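Glutamate racemase (PDB 2DWU) belongs to the aspartate/glutamate/hydantoin racemase family of two-domain alpha/beta enzymes and here carries D-glutamic acid in its pocket. Local coordinates at residues B[18-23]-B[250-255]; B[36-41]-B[240-245]; B[57-62]-B[85-90]; B[108-113]-B[181-186]; B[116-121]-B[141-146]. All blocks are in the same frame, centred on the assembly; numbering follows the deposited sequence.

Contact 1: residues B[18-23]-B[250-255]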
# COMPACT_ATOMS: atom_id res chain seq x y z
N GLY B 18 -20.98 -0.56 -9.38
CA GLY B 18 -19.89 -1.33 -8.80
C GLY B 18 -18.80 -0.50 -8.16
O GLY B 18 -18.28 -0.85 -7.08
N GLY B 19 -18.44 0.58 -8.85
CA GLY B 19 -17.42 1.49 -8.38
C GLY B 19 -17.66 2.05 -6.99
O GLY B 19 -16.76 2.70 -6.43
N LEU B 20 -18.86 1.85 -6.42
CA LEU B 20 -19.11 2.32 -5.07
C LEU B 20 -18.20 1.59 -4.08
O LEU B 20 -17.95 2.08 -2.99
CB LEU B 20 -20.57 2.15 -4.64
CG LEU B 20 -21.60 3.04 -5.35
CD1 LEU B 20 -22.99 2.74 -4.71
CD2 LEU B 20 -21.25 4.53 -5.17
N THR B 21 -17.72 0.40 -4.44
CA THR B 21 -16.80 -0.29 -3.52
C THR B 21 -15.51 0.53 -3.41
O THR B 21 -14.93 0.66 -2.31
CB THR B 21 -16.48 -1.75 -3.98
OG1 THR B 21 -15.96 -1.75 -5.32
CG2 THR B 21 -17.74 -2.57 -3.99
N VAL B 22 -15.07 1.10 -4.53
CA VAL B 22 -13.87 1.91 -4.57
C VAL B 22 -14.13 3.25 -3.87
O VAL B 22 -13.33 3.73 -3.07
CB VAL B 22 -13.42 2.16 -6.02
CG1 VAL B 22 -12.17 3.03 -6.06
CG2 VAL B 22 -13.13 0.84 -6.70
N ALA B 23 -15.26 3.86 -4.17
CA ALA B 23 -15.59 5.12 -3.53
C ALA B 23 -15.63 4.97 -2.01
O ALA B 23 -15.13 5.84 -1.30
CB ALA B 23 -16.94 5.59 -4.03
N HIS B 250 -31.15 3.39 -4.68
CA HIS B 250 -31.58 2.19 -3.98
C HIS B 250 -30.44 1.18 -3.77
O HIS B 250 -30.28 0.65 -2.67
CB HIS B 250 -32.74 1.53 -4.75
CG HIS B 250 -33.23 0.25 -4.13
ND1 HIS B 250 -33.73 0.19 -2.85
CD2 HIS B 250 -33.29 -1.01 -4.63
CE1 HIS B 250 -34.08 -1.06 -2.58
NE2 HIS B 250 -33.82 -1.80 -3.64
N ILE B 251 -29.67 0.90 -4.82
CA ILE B 251 -28.55 -0.03 -4.67
C ILE B 251 -27.51 0.56 -3.72
O ILE B 251 -26.98 -0.13 -2.85
CB ILE B 251 -27.84 -0.30 -6.02
CG1 ILE B 251 -28.81 -0.95 -7.01
CG2 ILE B 251 -26.62 -1.18 -5.78
CD1 ILE B 251 -28.22 -1.13 -8.40
N ALA B 252 -27.22 1.84 -3.91
CA ALA B 252 -26.24 2.53 -3.08
C ALA B 252 -26.59 2.43 -1.60
O ALA B 252 -25.74 2.14 -0.76
CB ALA B 252 -26.15 3.99 -3.49
N GLU B 253 -27.85 2.68 -1.26
CA GLU B 253 -28.23 2.61 0.14
C GLU B 253 -28.03 1.19 0.65
O GLU B 253 -27.62 0.99 1.79
CB GLU B 253 -29.69 3.05 0.34
CG GLU B 253 -30.19 2.86 1.77
CD GLU B 253 -31.51 3.57 2.03
OE1 GLU B 253 -32.42 3.48 1.18
OE2 GLU B 253 -31.64 4.21 3.09
N ARG B 254 -28.30 0.20 -0.19
CA ARG B 254 -28.11 -1.19 0.23
C ARG B 254 -26.64 -1.51 0.44
O ARG B 254 -26.26 -2.16 1.42
CB ARG B 254 -28.65 -2.16 -0.83
CG ARG B 254 -30.13 -2.01 -1.16
CD ARG B 254 -30.85 -3.36 -1.01
NE ARG B 254 -30.08 -4.48 -1.55
CZ ARG B 254 -29.79 -4.66 -2.84
NH1 ARG B 254 -30.19 -3.77 -3.75
NH2 ARG B 254 -29.09 -5.73 -3.22
N TRP B 255 -25.78 -1.08 -0.48
CA TRP B 255 -24.36 -1.37 -0.39
C TRP B 255 -23.62 -0.58 0.69
O TRP B 255 -22.82 -1.13 1.45
CB TRP B 255 -23.69 -1.11 -1.74
CG TRP B 255 -23.97 -2.16 -2.79
CD1 TRP B 255 -25.03 -3.03 -2.85
CD2 TRP B 255 -23.19 -2.40 -3.97
NE1 TRP B 255 -24.97 -3.78 -4.01
CE2 TRP B 255 -23.85 -3.41 -4.71
CE3 TRP B 255 -22.01 -1.85 -4.47
CZ2 TRP B 255 -23.35 -3.89 -5.93
CZ3 TRP B 255 -21.52 -2.33 -5.69
CH2 TRP B 255 -22.19 -3.33 -6.40
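Trp-255 and Ala-252 of helix 245-256 pack against Gly-18 and Leu-20 in a buried, apolar contact, made at the turn that leads into helix 20-29. No hydrogen bond crosses it. Trp-255 carries the larger share. With chi1 at -75° the indole swings out from its helix and brings the far corner of its six-membered ring to the glycine turn: CZ3 stops 3.7 Å from Gly-18 CA, and Gly-18 O also lies in the ring plane at that edge. Within its own helix, Ile-251 CG2 sits 3.5 Å above one face of the indole, toward the rim, so one face of the ring is covered from its own helix. Thr-21 reaches the ring obliquely with its methyl, CG2 lying 4.2 Å from Trp-255 CZ3, while its hydroxyl OG1 is hydrogen-bonded to Thr-189 O. Beside this, Leu-20 stretches straight across (chi2 -177°) and sets CD1 3.6 Å from Ala-252 CB, where the small alanine lets the leucine come close to the helix. Gly-19 N is hydrogen-bonded to Asp-14 OD2, which fixes the turn from the strand side. This is the glycine-rich connection from strand 9-14 to helix 20-29 in a parallel alpha/beta domain, and it borders the pocket: the nearest approach of Gly-18 to the bound D-glutamic acid is about 5 Å.

Contact 2: residues B[36-41]-B[240-245]. With K (potassium ion), chain G.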
# COMPACT_ATOMS: atom_id res chain seq x y z
N CYS B 36 -16.26 13.05 -6.43
CA CYS B 36 -17.18 13.43 -7.51
C CYS B 36 -17.16 12.16 -8.37
O CYS B 36 -16.18 11.90 -9.07
CB CYS B 36 -16.65 14.60 -8.32
SG CYS B 36 -17.82 15.11 -9.59
N TYR B 37 -18.24 11.40 -8.29
CA TYR B 37 -18.35 10.11 -8.96
C TYR B 37 -19.32 10.05 -10.12
O TYR B 37 -20.40 10.62 -10.02
CB TYR B 37 -18.84 9.11 -7.90
CG TYR B 37 -19.01 7.67 -8.33
CD1 TYR B 37 -18.08 6.70 -7.91
CD2 TYR B 37 -20.10 7.26 -9.07
CE1 TYR B 37 -18.26 5.34 -8.23
CE2 TYR B 37 -20.30 5.88 -9.41
CZ TYR B 37 -19.36 4.94 -8.97
OH TYR B 37 -19.55 3.59 -9.24
N ILE B 38 -18.94 9.37 -11.19
CA ILE B 38 -19.84 9.19 -12.33
C ILE B 38 -19.88 7.70 -12.68
O ILE B 38 -18.83 7.06 -12.84
CB ILE B 38 -19.38 10.01 -13.60
CG1 ILE B 38 -20.21 9.58 -14.82
CG2 ILE B 38 -17.89 9.82 -13.88
CD1 ILE B 38 -21.70 9.84 -14.68
N GLY B 39 -21.10 7.15 -12.75
CA GLY B 39 -21.28 5.75 -13.12
C GLY B 39 -22.11 5.72 -14.38
O GLY B 39 -23.19 6.34 -14.43
N ASP B 40 -21.63 5.03 -15.42
CA ASP B 40 -22.34 4.99 -16.71
C ASP B 40 -23.34 3.84 -16.76
O ASP B 40 -23.32 3.02 -17.69
CB ASP B 40 -21.31 4.85 -17.83
CG ASP B 40 -21.88 5.11 -19.23
OD1 ASP B 40 -23.00 5.64 -19.34
OD2 ASP B 40 -21.17 4.78 -20.22
N ASN B 41 -24.26 3.80 -15.80
CA ASN B 41 -25.21 2.70 -15.75
C ASN B 41 -25.99 2.43 -17.03
O ASN B 41 -26.34 1.28 -17.32
CB ASN B 41 -26.19 2.91 -14.60
CG ASN B 41 -25.49 2.91 -13.26
OD1 ASN B 41 -24.88 3.90 -12.86
ND2 ASN B 41 -25.56 1.78 -12.57
N PHE B 240 -23.12 10.80 -9.68
CA PHE B 240 -23.87 11.03 -10.90
C PHE B 240 -24.02 9.72 -11.66
O PHE B 240 -23.11 8.87 -11.63
CB PHE B 240 -23.12 12.04 -11.77
CG PHE B 240 -22.97 13.39 -11.14
CD1 PHE B 240 -24.00 14.32 -11.22
CD2 PHE B 240 -21.81 13.72 -10.46
CE1 PHE B 240 -23.87 15.58 -10.62
CE2 PHE B 240 -21.67 14.98 -9.85
CZ PHE B 240 -22.72 15.91 -9.94
N THR B 241 -25.14 9.54 -12.34
CA THR B 241 -25.37 8.31 -13.10
C THR B 241 -26.07 8.61 -14.41
O THR B 241 -26.81 9.59 -14.53
CB THR B 241 -26.24 7.31 -12.31
OG1 THR B 241 -26.44 6.13 -13.11
CG2 THR B 241 -27.61 7.92 -12.01
N THR B 242 -25.80 7.77 -15.41
CA THR B 242 -26.45 7.96 -16.70
C THR B 242 -27.72 7.11 -16.76
O THR B 242 -28.50 7.23 -17.71
CB THR B 242 -25.56 7.53 -17.87
OG1 THR B 242 -25.11 6.18 -17.65
CG2 THR B 242 -24.36 8.50 -18.03
N GLY B 243 -27.92 6.26 -15.76
CA GLY B 243 -29.12 5.45 -15.73
C GLY B 243 -30.16 6.04 -14.81
O GLY B 243 -30.17 7.24 -14.56
N SER B 244 -31.05 5.19 -14.32
CA SER B 244 -32.10 5.59 -13.41
C SER B 244 -31.51 6.09 -12.09
O SER B 244 -30.73 5.39 -11.46
CB SER B 244 -33.01 4.40 -13.13
OG SER B 244 -33.79 4.65 -11.97
N VAL B 245 -31.90 7.29 -11.69
CA VAL B 245 -31.43 7.88 -10.45
C VAL B 245 -32.01 7.12 -9.26
O VAL B 245 -31.30 6.83 -8.30
CB VAL B 245 -31.82 9.36 -10.36
CG1 VAL B 245 -31.67 9.87 -8.93
CG2 VAL B 245 -30.94 10.17 -11.31
K K G . -28.44 9.52 -19.54
O HOH W 1 -25.97 9.26 -21.13
O HOH W 2 -28.16 9.13 -22.77
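Ile-38 and Gly-39 pair in parallel with Phe-240 and Thr-241 inside the six-stranded sheet. Tyr-37 O accepts from Phe-240 N (2.7 Å), and Phe-240 O then takes Gly-39 N at 2.9 Å. Where the strands end, the exchange continues: Gly-39 O receives Thr-242 N at 3.1 Å. Side chains take over next. The hydroxyl of Thr-242 donates to Asp-40 OD1 (OG1 to OD1 2.8 Å), using the anti lone pair of that oxygen, and it accepts in turn from Glu-42 N. Asp-40 OD2 is satisfied separately, by a salt bridge to Arg-43 and a hydrogen bond from Tyr-46 OH, so both carboxylate oxygens are engaged. On the other strand end, Thr-241 has OG1 turned opposite its backbone N (chi1 179°), where it accepts Gly-243 N at 3.0 Å to close an ST turn. Tyr-37 OH is hydrogen-bonded to Gly-16 O. The carbonyl of Thr-242 faces a potassium ion, which Val-265 O, Asp-266 OD2 and two waters also bind; Thr-242 O lies 2.9 Å from the metal.

Contact 3: residues B[57-62]-B[85-90]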
# COMPACT_ATOMS: atom_id res chain seq x y z
N PHE B 57 -16.35 5.57 -24.30
CA PHE B 57 -17.25 5.86 -23.18
C PHE B 57 -16.51 6.47 -21.98
O PHE B 57 -17.06 7.33 -21.28
CB PHE B 57 -17.95 4.59 -22.67
CG PHE B 57 -18.83 3.91 -23.68
CD1 PHE B 57 -19.20 4.54 -24.87
CD2 PHE B 57 -19.35 2.65 -23.40
CE1 PHE B 57 -20.08 3.92 -25.76
CE2 PHE B 57 -20.23 2.02 -24.29
CZ PHE B 57 -20.59 2.66 -25.47
N VAL B 58 -15.31 5.97 -21.71
CA VAL B 58 -14.53 6.48 -20.59
C VAL B 58 -14.14 7.93 -20.87
O VAL B 58 -14.21 8.78 -19.98
CB VAL B 58 -13.28 5.61 -20.36
CG1 VAL B 58 -12.31 6.31 -19.40
CG2 VAL B 58 -13.72 4.23 -19.79
N PHE B 59 -13.73 8.22 -22.09
CA PHE B 59 -13.37 9.60 -22.39
C PHE B 59 -14.57 10.54 -22.30
O PHE B 59 -14.40 11.72 -21.99
CB PHE B 59 -12.66 9.70 -23.74
CG PHE B 59 -11.18 9.52 -23.63
CD1 PHE B 59 -10.59 8.27 -23.88
CD2 PHE B 59 -10.37 10.56 -23.17
CE1 PHE B 59 -9.22 8.07 -23.68
CE2 PHE B 59 -9.00 10.36 -22.97
CZ PHE B 59 -8.42 9.11 -23.22
N GLU B 60 -15.77 10.03 -22.56
CA GLU B 60 -16.98 10.84 -22.41
C GLU B 60 -17.19 11.13 -20.91
O GLU B 60 -17.58 12.23 -20.54
CB GLU B 60 -18.22 10.11 -22.95
CG GLU B 60 -18.18 9.87 -24.44
CD GLU B 60 -19.50 9.41 -25.01
OE1 GLU B 60 -20.38 8.96 -24.24
OE2 GLU B 60 -19.66 9.48 -26.26
N MET B 61 -16.91 10.16 -20.04
CA MET B 61 -17.06 10.42 -18.61
C MET B 61 -15.99 11.40 -18.14
O MET B 61 -16.25 12.21 -17.25
CB MET B 61 -16.96 9.11 -17.79
CG MET B 61 -18.21 8.26 -17.87
SD MET B 61 -18.24 6.88 -16.74
CE MET B 61 -17.19 5.66 -17.62
N VAL B 62 -14.79 11.32 -18.70
CA VAL B 62 -13.73 12.25 -18.30
C VAL B 62 -14.14 13.68 -18.67
O VAL B 62 -13.88 14.62 -17.92
CB VAL B 62 -12.38 11.90 -18.96
CG1 VAL B 62 -11.35 13.02 -18.72
CG2 VAL B 62 -11.86 10.59 -18.38
N LEU B 85 -6.52 2.99 -19.28
CA LEU B 85 -5.61 3.65 -18.34
C LEU B 85 -4.41 4.33 -19.00
O LEU B 85 -4.12 5.49 -18.69
CB LEU B 85 -5.11 2.68 -17.26
CG LEU B 85 -4.27 3.38 -16.16
CD1 LEU B 85 -5.07 4.40 -15.38
CD2 LEU B 85 -3.74 2.30 -15.22
N ALA B 86 -3.73 3.64 -19.91
CA ALA B 86 -2.57 4.23 -20.57
C ALA B 86 -2.95 5.48 -21.35
O ALA B 86 -2.24 6.49 -21.31
CB ALA B 86 -1.92 3.21 -21.51
N ALA B 87 -4.08 5.41 -22.05
CA ALA B 87 -4.54 6.54 -22.85
C ALA B 87 -4.84 7.75 -21.97
O ALA B 87 -4.53 8.90 -22.33
CB ALA B 87 -5.76 6.15 -23.64
N LEU B 88 -5.46 7.50 -20.82
CA LEU B 88 -5.80 8.57 -19.89
C LEU B 88 -4.57 9.21 -19.25
O LEU B 88 -4.49 10.43 -19.13
CB LEU B 88 -6.73 8.05 -18.79
CG LEU B 88 -8.16 7.71 -19.20
CD1 LEU B 88 -8.87 7.04 -18.03
CD2 LEU B 88 -8.88 8.98 -19.61
N GLN B 89 -3.61 8.38 -18.84
CA GLN B 89 -2.42 8.90 -18.19
C GLN B 89 -1.63 9.76 -19.15
O GLN B 89 -0.99 10.73 -18.74
CB GLN B 89 -1.57 7.75 -17.65
CG GLN B 89 -2.30 6.99 -16.54
CD GLN B 89 -1.48 5.89 -15.91
OE1 GLN B 89 -0.75 5.17 -16.60
NE2 GLN B 89 -1.62 5.72 -14.59
N GLU B 90 -1.70 9.42 -20.43
CA GLU B 90 -1.00 10.19 -21.45
C GLU B 90 -1.73 11.52 -21.70
O GLU B 90 -1.11 12.58 -21.76
CB GLU B 90 -0.95 9.39 -22.76
CG GLU B 90 -0.13 10.02 -23.89
CD GLU B 90 -0.67 11.35 -24.39
OE1 GLU B 90 -1.89 11.43 -24.71
OE2 GLU B 90 0.12 12.32 -24.49
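Leu-88 holds CG beside its own backbone N (chi1 -72°) and runs on extended through chi2, which carries its two methyls over to Phe-59, Val-58 and Val-62 of the facing helix. CD2 does most of the touching. It lies over one face of the Phe-59 ring as a CH-pi contact, 3.9 Å from the centroid and 26° off the normal, hence displaced toward the rim where CE2 and CZ lie. The same methyl meets Val-62 CG2 at 3.6 Å, and CD1, the other branch, rests on Val-58 CG1 at 3.8 Å. Ala-87 adds a contact at the ring edge: its CB comes 4.0 Å from Phe-59 CE1, near the ring plane. One leucine is thus gripped by a ring and two valines, with no polar link across the contact. The axes of the two segments come no closer than 11.2 Å and their directions differ by 35°; Phe-59 and Leu-88 span most of the gap. Helices 51-65 and 78-91 flank strand 70-75 along the chain and cover the same face of the sheet: Val-58 and Val-62 press on Leu-13 of strand 9-14, while Val-62 also meets Leu-73 and Leu-88 meets Val-75 of strand 70-75.

Contact 4: residues B[108-113]-B[181-186]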
# COMPACT_ATOMS: atom_id res chain seq x y z
N ILE B 108 1.87 -8.82 -4.80
CA ILE B 108 3.31 -9.08 -4.64
C ILE B 108 3.67 -8.98 -3.15
O ILE B 108 4.50 -9.75 -2.65
CB ILE B 108 4.13 -8.07 -5.49
CG1 ILE B 108 3.99 -8.47 -6.97
CG2 ILE B 108 5.62 -8.09 -5.11
CD1 ILE B 108 4.65 -7.52 -7.94
N LYS B 109 3.05 -8.05 -2.44
CA LYS B 109 3.34 -7.90 -1.02
C LYS B 109 2.89 -9.11 -0.18
O LYS B 109 3.60 -9.54 0.74
CB LYS B 109 2.66 -6.61 -0.50
CG LYS B 109 2.87 -6.39 1.00
CD LYS B 109 2.06 -5.19 1.49
CE LYS B 109 1.85 -5.24 2.99
NZ LYS B 109 0.53 -4.64 3.33
N VAL B 110 1.73 -9.69 -0.50
CA VAL B 110 1.22 -10.78 0.32
C VAL B 110 1.58 -12.20 -0.11
O VAL B 110 1.49 -13.11 0.72
CB VAL B 110 -0.33 -10.71 0.49
CG1 VAL B 110 -0.73 -9.37 1.01
CG2 VAL B 110 -1.04 -11.01 -0.82
N THR B 111 2.00 -12.38 -1.35
CA THR B 111 2.31 -13.75 -1.80
C THR B 111 3.59 -14.24 -1.15
O THR B 111 4.53 -13.48 -0.92
CB THR B 111 2.44 -13.85 -3.35
OG1 THR B 111 2.58 -15.23 -3.76
CG2 THR B 111 3.64 -13.07 -3.85
N LYS B 112 3.58 -15.53 -0.82
CA LYS B 112 4.75 -16.16 -0.24
C LYS B 112 5.36 -17.08 -1.30
O LYS B 112 6.58 -17.25 -1.33
CB LYS B 112 4.37 -16.98 1.00
CG LYS B 112 3.84 -16.15 2.18
CD LYS B 112 3.67 -17.04 3.41
CE LYS B 112 3.11 -16.26 4.60
NZ LYS B 112 1.75 -15.69 4.33
N LYS B 113 4.51 -17.65 -2.16
CA LYS B 113 4.93 -18.58 -3.22
C LYS B 113 5.18 -17.97 -4.59
O LYS B 113 5.75 -18.63 -5.48
CB LYS B 113 3.88 -19.69 -3.38
CG LYS B 113 3.47 -20.38 -2.08
CD LYS B 113 2.49 -21.51 -2.31
CE LYS B 113 3.17 -22.73 -2.91
NZ LYS B 113 2.23 -23.90 -2.96
N ILE B 181 -2.16 -21.50 -6.21
CA ILE B 181 -2.02 -20.06 -5.94
C ILE B 181 -2.14 -19.84 -4.44
O ILE B 181 -2.71 -20.66 -3.73
CB ILE B 181 -3.14 -19.21 -6.62
CG1 ILE B 181 -4.53 -19.62 -6.10
CG2 ILE B 181 -3.05 -19.32 -8.12
CD1 ILE B 181 -5.61 -18.62 -6.55
N ASP B 182 -1.57 -18.74 -3.93
CA ASP B 182 -1.75 -18.44 -2.52
C ASP B 182 -2.32 -17.03 -2.36
O ASP B 182 -2.48 -16.55 -1.24
CB ASP B 182 -0.43 -18.60 -1.72
CG ASP B 182 0.64 -17.57 -2.07
OD1 ASP B 182 0.42 -16.71 -2.96
OD2 ASP B 182 1.72 -17.64 -1.43
N THR B 183 -2.64 -16.39 -3.48
CA THR B 183 -3.16 -15.02 -3.50
C THR B 183 -4.17 -14.90 -4.64
O THR B 183 -3.96 -15.47 -5.70
CB THR B 183 -1.97 -14.05 -3.75
OG1 THR B 183 -0.99 -14.22 -2.71
CG2 THR B 183 -2.45 -12.58 -3.77
N LEU B 184 -5.28 -14.18 -4.43
CA LEU B 184 -6.28 -14.00 -5.48
C LEU B 184 -6.68 -12.53 -5.52
O LEU B 184 -7.11 -11.98 -4.50
CB LEU B 184 -7.55 -14.83 -5.20
CG LEU B 184 -8.67 -14.49 -6.20
CD1 LEU B 184 -8.36 -15.14 -7.53
CD2 LEU B 184 -10.03 -14.95 -5.67
N ILE B 185 -6.52 -11.90 -6.67
CA ILE B 185 -6.92 -10.51 -6.83
C ILE B 185 -8.37 -10.45 -7.32
O ILE B 185 -8.72 -11.08 -8.34
CB ILE B 185 -6.03 -9.79 -7.85
CG1 ILE B 185 -4.57 -9.80 -7.36
CG2 ILE B 185 -6.55 -8.33 -8.07
CD1 ILE B 185 -3.56 -9.32 -8.43
N LEU B 186 -9.23 -9.73 -6.59
CA LEU B 186 -10.61 -9.54 -7.04
C LEU B 186 -10.57 -8.39 -8.07
O LEU B 186 -10.74 -7.21 -7.72
CB LEU B 186 -11.49 -9.15 -5.85
CG LEU B 186 -11.53 -10.13 -4.70
CD1 LEU B 186 -12.56 -9.65 -3.64
CD2 LEU B 186 -11.93 -11.52 -5.21
O HOH W 3 -0.57 -14.94 0.46
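The polar part centres on the Asp-182 carboxylate, which grips the turn of residues 111-113 after helix 100-110. Its OD2 accepts two backbone N-H groups at once, Lys-112 N and Lys-113 N, each at 2.9 Å, arriving from opposite faces of the carboxylate plane on the syn side. Hydroxyls hold OD1: Thr-111 OG1 donates along the syn lone pair at 2.7 Å, and Thr-183 OG1 comes from well above the plane at 2.9 Å. With chi1 at 68°, CG sits between the backbone N and the carbonyl carbon, which turns the carboxylate toward that turn. Neither lysine amine takes part; that of Lys-113 forms a salt bridge with Asp-180. Apolar contact is slight, Val-110 CG2 lying 3.6 Å from Thr-183 CG2, and both residues also rest on Ile-209 of strand 207-210. A water stands between the main chains, 2.8 Å from Val-110 O and 3.0 Å from Asp-182 O. Helix 100-110 also meets the second subunit, where Lys-109 pairs with Glu-214 of that chain. Four donors would probably stabilise the negative charge, and the three from residues 111-113 pin the turn to the start of strand 183-187.

Contact 5: residues B[116-121]-B[141-146]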
# COMPACT_ATOMS: atom_id res chain seq x y z
N ILE B 116 -0.02 -16.23 -8.19
CA ILE B 116 -1.17 -15.34 -8.02
C ILE B 116 -2.31 -15.60 -8.98
O ILE B 116 -2.10 -15.79 -10.16
CB ILE B 116 -0.64 -13.92 -8.22
CG1 ILE B 116 0.43 -13.61 -7.16
CG2 ILE B 116 -1.79 -12.90 -8.09
CD1 ILE B 116 1.30 -12.42 -7.50
N GLY B 117 -3.54 -15.64 -8.45
CA GLY B 117 -4.68 -15.79 -9.34
C GLY B 117 -5.36 -14.42 -9.47
O GLY B 117 -5.20 -13.55 -8.62
N VAL B 118 -6.09 -14.21 -10.55
CA VAL B 118 -6.88 -12.98 -10.67
C VAL B 118 -8.10 -13.29 -11.51
O VAL B 118 -8.02 -14.01 -12.50
CB VAL B 118 -6.12 -11.79 -11.29
CG1 VAL B 118 -5.62 -12.13 -12.70
CG2 VAL B 118 -7.05 -10.57 -11.32
N ILE B 119 -9.24 -12.76 -11.06
CA ILE B 119 -10.53 -12.98 -11.72
C ILE B 119 -11.12 -11.63 -12.09
O ILE B 119 -10.87 -10.61 -11.42
CB ILE B 119 -11.53 -13.77 -10.83
CG1 ILE B 119 -11.66 -13.14 -9.43
CG2 ILE B 119 -11.03 -15.23 -10.74
CD1 ILE B 119 -12.82 -13.72 -8.62
N GLY B 120 -11.90 -11.61 -13.16
CA GLY B 120 -12.50 -10.35 -13.59
C GLY B 120 -13.33 -10.57 -14.81
O GLY B 120 -13.61 -11.73 -15.18
N THR B 121 -13.76 -9.49 -15.45
CA THR B 121 -14.59 -9.60 -16.65
C THR B 121 -13.77 -10.11 -17.83
O THR B 121 -12.55 -10.14 -17.79
CB THR B 121 -15.14 -8.23 -17.11
OG1 THR B 121 -14.02 -7.39 -17.47
CG2 THR B 121 -15.98 -7.57 -16.03
N LEU B 141 6.99 -14.48 -11.45
CA LEU B 141 5.73 -14.78 -10.77
C LEU B 141 4.92 -15.61 -11.74
O LEU B 141 5.05 -15.46 -12.95
CB LEU B 141 4.97 -13.48 -10.48
CG LEU B 141 5.55 -12.52 -9.45
CD1 LEU B 141 4.81 -11.18 -9.55
CD2 LEU B 141 5.44 -13.12 -8.03
N LYS B 142 4.10 -16.50 -11.21
CA LYS B 142 3.22 -17.31 -12.03
C LYS B 142 1.84 -16.68 -11.81
O LYS B 142 1.38 -16.56 -10.66
CB LYS B 142 3.20 -18.76 -11.55
CG LYS B 142 2.36 -19.66 -12.43
CD LYS B 142 2.81 -19.61 -13.88
CE LYS B 142 2.06 -20.65 -14.73
NZ LYS B 142 2.32 -20.54 -16.19
N VAL B 143 1.19 -16.29 -12.90
CA VAL B 143 -0.11 -15.63 -12.82
C VAL B 143 -1.15 -16.44 -13.56
O VAL B 143 -0.96 -16.81 -14.72
CB VAL B 143 -0.04 -14.20 -13.45
CG1 VAL B 143 -1.38 -13.42 -13.22
CG2 VAL B 143 1.13 -13.40 -12.85
N HIS B 144 -2.26 -16.72 -12.87
CA HIS B 144 -3.36 -17.47 -13.48
C HIS B 144 -4.52 -16.50 -13.57
O HIS B 144 -5.04 -16.08 -12.54
CB HIS B 144 -3.74 -18.63 -12.58
CG HIS B 144 -2.67 -19.69 -12.49
ND1 HIS B 144 -2.39 -20.54 -13.54
CD2 HIS B 144 -1.79 -19.99 -11.51
CE1 HIS B 144 -1.38 -21.33 -13.20
NE2 HIS B 144 -1.00 -21.02 -11.97
N SER B 145 -4.93 -16.18 -14.80
CA SER B 145 -6.00 -15.20 -15.03
C SER B 145 -7.24 -15.89 -15.60
O SER B 145 -7.18 -16.56 -16.63
CB SER B 145 -5.48 -14.13 -15.98
OG SER B 145 -4.31 -13.55 -15.43
N HIS B 146 -8.38 -15.71 -14.91
CA HIS B 146 -9.64 -16.36 -15.29
C HIS B 146 -10.87 -15.45 -15.32
O HIS B 146 -11.23 -14.84 -14.31
CB HIS B 146 -9.91 -17.52 -14.32
CG HIS B 146 -11.22 -18.21 -14.53
ND1 HIS B 146 -11.52 -18.92 -15.68
CD2 HIS B 146 -12.32 -18.28 -13.75
CE1 HIS B 146 -12.74 -19.40 -15.59
NE2 HIS B 146 -13.26 -19.03 -14.43
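Ile-116, Val-118 and Gly-120 exchange main-chain hydrogen bonds with strand 142-147, one of the two outer strands of the four-stranded parallel sheet. The pairing is close and regular at its start: Ile-116 N gives to Lys-142 O at 2.9 Å, nearly straight at 172°, and Ile-116 O takes His-144 N at the same length. Val-118 continues the pattern, its N donating to His-144 O and its O accepting His-146 N at 3.0 Å. The bond from Gly-120 N to His-146 O is weak, at 3.5 Å, though Gly-120 also bonds the backbone of Cys-148. Burial divides the two strands. Strand 115-120 is buried, and on the face bearing Ile-116, Val-118 and Val-143 helix 129-137 packs down with Leu-134 and Tyr-130, while Ile-116 CD1 meets Leu-141 CD2 at 4.2 Å. The outer strand is the solvent side: Lys-142 is exposed and His-144, Ser-145 and His-146 partly so, though Leu-176 and Pro-175 of helix 162-177 touch the two histidines. Beyond the pairing, Thr-121 caps the next helix through Thr-124 N, bonds Thr-79 OG1 and touches D-glutamic acid. Cohesion therefore rests on backbone hydrogen bonds and a largely apolar face, with Ser-145 as its partly exposed polar member, so the outer strand is tied to its neighbour chiefly by main chain.

In the fold
Contacts 1, 2 and 3 belong to the domain built on the six-stranded sheet, contacts 4 and 5 to the four-stranded one. Contact 2 links the first group: Tyr-37 OH lies 3.1 Å from Gly-19 CA of contact 1, and Met-61 SD of contact 3 lies 3.8 Å from Asp-40 CB. In the other domain the two contacts reach neighbouring strands of one sheet, with a probable hydrogen bond from Gly-117 N to Thr-183 O (2.8 Å), and their centres are 10 Å apart. Contacts 1 and 5, with centres 25 Å apart on opposite sides of the chain's centre, approach D-glutamic acid from the two domains. Contact 2 carries the potassium ion, while its Tyr-37 side chain comes within about 7 Å of D-glutamic acid.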